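Local coordinates for CopN (Chlamydia pneumoniae, PDB 4NRH), which probably acts as a gatekeeper of type III secretion, binding a chaperone to direct the secretion of translocator proteins, at residues A110-Y114 with S160-K164. Residues are numbered along the deposited sequence; the frame is centred on the assembly and turned at random.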
loop_
_atom_site.group_PDB
_atom_site.type_symbol
_atom_site.label_atom_id
_atom_site.label_comp_id
_atom_site.label_asym_id
_atom_site.label_seq_id
_atom_site.Cartn_x
_atom_site.Cartn_y
_atom_site.Cartn_z
ATOM N N ALA A 110 -10.875 -14.137 13.741
ATOM C CA ALA A 110 -10.171 -13.727 12.532
ATOM C C ALA A 110 -9.144 -14.782 12.140
ATOM O O ALA A 110 -9.031 -15.152 10.972
ATOM C CB ALA A 110 -9.500 -12.379 12.735
ATOM N N SER A 111 -8.399 -15.262 13.130
ATOM C CA SER A 111 -7.362 -16.260 12.900
ATOM C C SER A 111 -7.940 -17.563 12.367
ATOM O O SER A 111 -7.319 -18.231 11.545
ATOM C CB SER A 111 -6.587 -16.529 14.188
ATOM O OG SER A 111 -7.402 -17.179 15.150
ATOM N N GLN A 112 -9.134 -17.915 12.834
ATOM C CA GLN A 112 -9.789 -19.144 12.401
ATOM C C GLN A 112 -10.302 -19.044 10.968
ATOM O O GLN A 112 -10.206 -20.001 10.201
ATOM C CB GLN A 112 -10.938 -19.494 13.348
ATOM C CG GLN A 112 -10.478 -19.955 14.720
ATOM C CD GLN A 112 -11.615 -20.062 15.714
ATOM O OE1 GLN A 112 -12.788 -20.008 15.343
ATOM N NE2 GLN A 112 -11.275 -20.217 16.988
ATOM N N GLU A 113 -10.849 -17.888 10.608
ATOM C CA GLU A 113 -11.381 -17.689 9.265
ATOM C C GLU A 113 -10.271 -17.686 8.215
ATOM O O GLU A 113 -10.430 -18.246 7.131
ATOM C CB GLU A 113 -12.182 -16.387 9.188
ATOM C CG GLU A 113 -12.860 -16.175 7.844
ATOM C CD GLU A 113 -13.734 -14.935 7.808
ATOM O OE1 GLU A 113 -13.655 -14.118 8.749
ATOM O OE2 GLU A 113 -14.503 -14.779 6.835
ATOM N N TYR A 114 -9.147 -17.055 8.542
ATOM C CA TYR A 114 -8.016 -16.988 7.620
ATOM C C TYR A 114 -7.249 -18.307 7.548
ATOM O O TYR A 114 -6.763 -18.686 6.482
ATOM C CB TYR A 114 -7.070 -15.850 8.013
ATOM C CG TYR A 114 -7.535 -14.489 7.544
ATOM C CD1 TYR A 114 -8.522 -13.794 8.231
ATOM C CD2 TYR A 114 -6.994 -13.904 6.407
ATOM C CE1 TYR A 114 -8.952 -12.553 7.802
ATOM C CE2 TYR A 114 -7.417 -12.663 5.970
ATOM C CZ TYR A 114 -8.396 -11.992 6.671
ATOM O OH TYR A 114 -8.820 -10.757 6.241
ATOM N N SER A 160 -2.897 -10.170 4.594
ATOM C CA SER A 160 -4.247 -9.655 4.797
ATOM C C SER A 160 -4.736 -9.938 6.216
ATOM O O SER A 160 -5.426 -9.114 6.817
ATOM C CB SER A 160 -5.213 -10.258 3.776
ATOM O OG SER A 160 -4.878 -9.855 2.460
ATOM N N PHE A 161 -4.388 -11.110 6.739
ATOM C CA PHE A 161 -4.712 -11.453 8.120
ATOM C C PHE A 161 -4.060 -10.472 9.087
ATOM O O PHE A 161 -4.681 -10.035 10.055
ATOM C CB PHE A 161 -4.270 -12.879 8.453
ATOM C CG PHE A 161 -4.230 -13.165 9.927
ATOM C CD1 PHE A 161 -5.403 -13.254 10.658
ATOM C CD2 PHE A 161 -3.023 -13.334 10.584
ATOM C CE1 PHE A 161 -5.373 -13.510 12.016
ATOM C CE2 PHE A 161 -2.986 -13.591 11.942
ATOM C CZ PHE A 161 -4.163 -13.681 12.657
ATOM N N LEU A 162 -2.802 -10.138 8.815
ATOM C CA LEU A 162 -2.050 -9.205 9.644
ATOM C C LEU A 162 -2.706 -7.828 9.644
ATOM O O LEU A 162 -2.824 -7.188 10.688
ATOM C CB LEU A 162 -0.604 -9.101 9.155
ATOM C CG LEU A 162 0.269 -10.341 9.346
ATOM C CD1 LEU A 162 1.683 -10.088 8.839
ATOM C CD2 LEU A 162 0.288 -10.777 10.804
ATOM N N MET A 163 -3.131 -7.381 8.464
ATOM C CA MET A 163 -3.804 -6.094 8.319
ATOM C C MET A 163 -5.139 -6.085 9.054
ATOM O O MET A 163 -5.498 -5.098 9.696
ATOM C CB MET A 163 -4.021 -5.763 6.842
ATOM C CG MET A 163 -2.743 -5.491 6.071
ATOM S SD MET A 163 -1.949 -3.954 6.578
ATOM C CE MET A 163 -3.192 -2.758 6.096
ATOM N N LYS A 164 -5.872 -7.190 8.950
ATOM C CA LYS A 164 -7.170 -7.317 9.602
ATOM C C LYS A 164 -7.019 -7.266 11.121
ATOM O O LYS A 164 -7.801 -6.612 11.813
ATOM C CB LYS A 164 -7.855 -8.618 9.179
ATOM C CG LYS A 164 -9.120 -8.943 9.957
ATOM C CD LYS A 164 -10.247 -7.988 9.604
ATOM C CE LYS A 164 -11.526 -8.345 10.343
ATOM N NZ LYS A 164 -12.641 -7.423 9.994
#
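Ser160 meets Tyr114 through its CB, 3.9 Å from Tyr114 CE2; a residue this small lets the ring lie close to the helix backbone, and its OG is satisfied within its own helix by Ala156 O. Phe161 and Tyr114 share the bulk of the contact. Phe161 CA sits over one face of the Tyr114 ring in a CH-pi contact, 3.9 Å from the ring centroid, and Phe161 CB packs against Tyr114 CD2 at 3.6 Å. With CG anti to the backbone N (chi1 164°), the phenyl group reaches across to helix 108-115, its plane inclined at 56° to that of the tyrosine. There Phe161 CE1 comes within 3.5 Å of Ser111 CA and 4.3 Å of Ala110 CB, an approach that the short side chains of Ala110 and Ser111 permit. Ser111 OG turns to its own helix, bonding to Leu108 O, and also to Arg126. Lys164, one turn on, crosses Tyr114 at about a right angle, Lys164 CB 3.8 Å from Tyr114 OH. A long, flexible chain suits this margin: its first methylenes lie beside the phenol oxygen while the amine leads away. Segments 110-114 and 160-164 thus form a nearly antiparallel helix pair, axes approaching to 10.4 Å, joined by aromatic and CH-pi contacts without a hydrogen bond. Leu125 of helix 122-133 touches both aromatic residues, while Ser160 and Met163 of helix 152-172 touch helix 179-215.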